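Local coordinates for protein BAG family molecular chaperone regulator 2 (PDB 4HWD) that probably acts as a co-chaperone that regulates programmed cell death and stress responses, its BAG domain binding the ATPase domain of HSP70/HSC70 chaperones, at residues 5-8 against 9-13. Residues are numbered along the deposited sequence; the frame is centred on the assembly and turned at random.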
ATOM      1  N   SER A   5       8.853   4.171 -17.184  1.00 21.04           N
ATOM      2  CA  SER A   5       8.225   4.764 -16.010  1.00 21.48           C
ATOM      3  C   SER A   5       6.784   4.274 -15.863  1.00 19.09           C
ATOM      4  O   SER A   5       6.359   3.887 -14.775  1.00 17.15           O
ATOM      5  CB  SER A   5       8.244   6.293 -16.115  1.00 18.24           C
ATOM      6  OG  SER A   5       9.572   6.785 -16.045  1.00 21.43           O
ATOM      7  N   SER A   6       6.031   4.301 -16.957  1.00  9.42           N
ATOM      8  CA  SER A   6       4.647   3.840 -16.935  1.00  6.25           C
ATOM      9  C   SER A   6       4.642   2.394 -16.448  1.00  5.24           C
ATOM     10  O   SER A   6       3.740   1.963 -15.725  1.00  6.27           O
ATOM     11  CB  SER A   6       4.033   3.924 -18.337  1.00  7.07           C
ATOM     12  OG  SER A   6       4.044   5.254 -18.841  1.00  9.68           O
ATOM     13  N   LYS A   7       5.676   1.658 -16.847  1.00  7.50           N
ATOM     14  CA  LYS A   7       5.844   0.258 -16.484  1.00 10.21           C
ATOM     15  C   LYS A   7       6.076   0.046 -14.989  1.00  8.84           C
ATOM     16  O   LYS A   7       5.439  -0.817 -14.357  1.00  6.38           O
ATOM     17  CB  LYS A   7       7.018  -0.325 -17.274  1.00 13.66           C
ATOM     18  CG  LYS A   7       7.636  -1.555 -16.648  1.00 17.69           C
ATOM     19  CD  LYS A   7       6.716  -2.751 -16.748  1.00 11.96           C
ATOM     20  CE  LYS A   7       7.034  -3.571 -17.978  1.00 12.80           C
ATOM     21  NZ  LYS A   7       8.423  -4.083 -17.915  1.00 27.82           N
ATOM     22  N   ALA A   8       7.008   0.811 -14.436  1.00 13.16           N
ATOM     23  CA  ALA A   8       7.344   0.713 -13.022  1.00 17.32           C
ATOM     24  C   ALA A   8       6.125   0.989 -12.141  1.00 13.84           C
ATOM     25  O   ALA A   8       5.892   0.296 -11.162  1.00 17.49           O
ATOM     26  CB  ALA A   8       8.473   1.693 -12.688  1.00 17.60           C
ATOM     27  N   ILE A   9       5.354   2.005 -12.508  1.00 12.34           N
ATOM     28  CA  ILE A   9       4.156   2.388 -11.769  1.00 16.02           C
ATOM     29  C   ILE A   9       3.097   1.303 -11.869  1.00 12.32           C
ATOM     30  O   ILE A   9       2.348   1.050 -10.913  1.00 10.79           O
ATOM     31  CB  ILE A   9       3.547   3.686 -12.325  1.00 16.08           C
ATOM     32  CG1 ILE A   9       4.551   4.826 -12.196  1.00 20.24           C
ATOM     33  CG2 ILE A   9       2.262   4.021 -11.580  1.00 16.61           C
ATOM     34  CD1 ILE A   9       4.082   6.098 -12.848  1.00 20.25           C
ATOM     35  N   SER A  10       3.018   0.686 -13.044  1.00  5.59           N
ATOM     36  CA  SER A  10       2.052  -0.376 -13.280  1.00  5.54           C
ATOM     37  C   SER A  10       2.388  -1.585 -12.404  1.00  4.18           C
ATOM     38  O   SER A  10       1.496  -2.174 -11.805  1.00  4.16           O
ATOM     39  CB  SER A  10       2.053  -0.771 -14.766  1.00  3.85           C
ATOM     40  OG  SER A  10       1.056  -1.732 -15.050  1.00  3.73           O
ATOM     41  N   ASP A  11       3.666  -1.959 -12.329  1.00 10.95           N
ATOM     42  CA  ASP A  11       4.061  -3.100 -11.498  1.00 14.36           C
ATOM     43  C   ASP A  11       3.702  -2.822 -10.038  1.00 12.72           C
ATOM     44  O   ASP A  11       3.226  -3.695  -9.328  1.00 17.69           O
ATOM     45  CB  ASP A  11       5.576  -3.376 -11.585  1.00 15.15           C
ATOM     46  CG  ASP A  11       6.036  -3.828 -12.971  1.00 20.84           C
ATOM     47  OD1 ASP A  11       5.269  -4.506 -13.697  1.00 11.20           O
ATOM     48  OD2 ASP A  11       7.199  -3.517 -13.317  1.00 20.75           O
ATOM     49  N   ILE A  12       3.943  -1.597  -9.597  1.00 12.35           N
ATOM     50  CA  ILE A  12       3.644  -1.203  -8.225  1.00 15.14           C
ATOM     51  C   ILE A  12       2.147  -1.226  -7.920  1.00 17.79           C
ATOM     52  O   ILE A  12       1.734  -1.686  -6.853  1.00 15.45           O
ATOM     53  CB  ILE A  12       4.185   0.205  -7.933  1.00 16.14           C
ATOM     54  CG1 ILE A  12       5.718   0.185  -7.960  1.00 23.72           C
ATOM     55  CG2 ILE A  12       3.660   0.690  -6.594  1.00 17.27           C
ATOM     56  CD1 ILE A  12       6.349   1.554  -7.877  1.00 26.97           C
ATOM     57  N   SER A  13       1.345  -0.725  -8.855  1.00  9.88           N
ATOM     58  CA  SER A  13      -0.098  -0.689  -8.696  1.00  9.61           C
ATOM     59  C   SER A  13      -0.617  -2.094  -8.512  1.00  9.25           C
ATOM     60  O   SER A  13      -1.518  -2.340  -7.723  1.00  9.99           O
ATOM     61  CB  SER A  13      -0.746  -0.055  -9.925  1.00 10.67           C
ATOM     62  OG  SER A  13      -0.346   1.299 -10.038  1.00 18.63           O
TER
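Ile9 and Ile12 press CG1 against the carbonyl oxygens of Ser5 and Ala8, four residues back, in the first turns of helix 2-31, the first helix of the BAG domain's three-helix bundle. This is the tight side. In both isoleucines CG1 stands beside the backbone N (chi1 -61° in Ile9), which swings that branch back toward the preceding turn: CG1 of Ile9 comes to 3.3 Å from Ser5 O, and CG1 of Ile12 to 3.2 Å from Ala8 O. The same two oxygens accept the backbone N-H groups of Ile9 and Ile12, so each carries a hydrogen bond and an aliphatic branch at once. Beyond the turn, Ile9 packs on Val64 of helix 63-89, Ile12 on Leu55 of helix 38-57, and both on Ile58 between those helices.

The solvent side is looser. Lys7 and Asp11 are one turn apart, joined through the backbone by Asp11 N to Lys7 O at 2.9 Å. Their side chains meet obliquely, through the lysine's aliphatic part: CD of Lys7 lies 3.5 Å from Asp11 OD2, while the bent chain leaves NZ of Lys7 4.8 Å from that oxygen, too far for a salt bridge. Back toward helix 63-89, where Ser13 touches Gln71, Ile9 O is gripped twice, by Ser13 N and, from the opposite face of the carbonyl plane, by Ser13 OG at 2.8 Å.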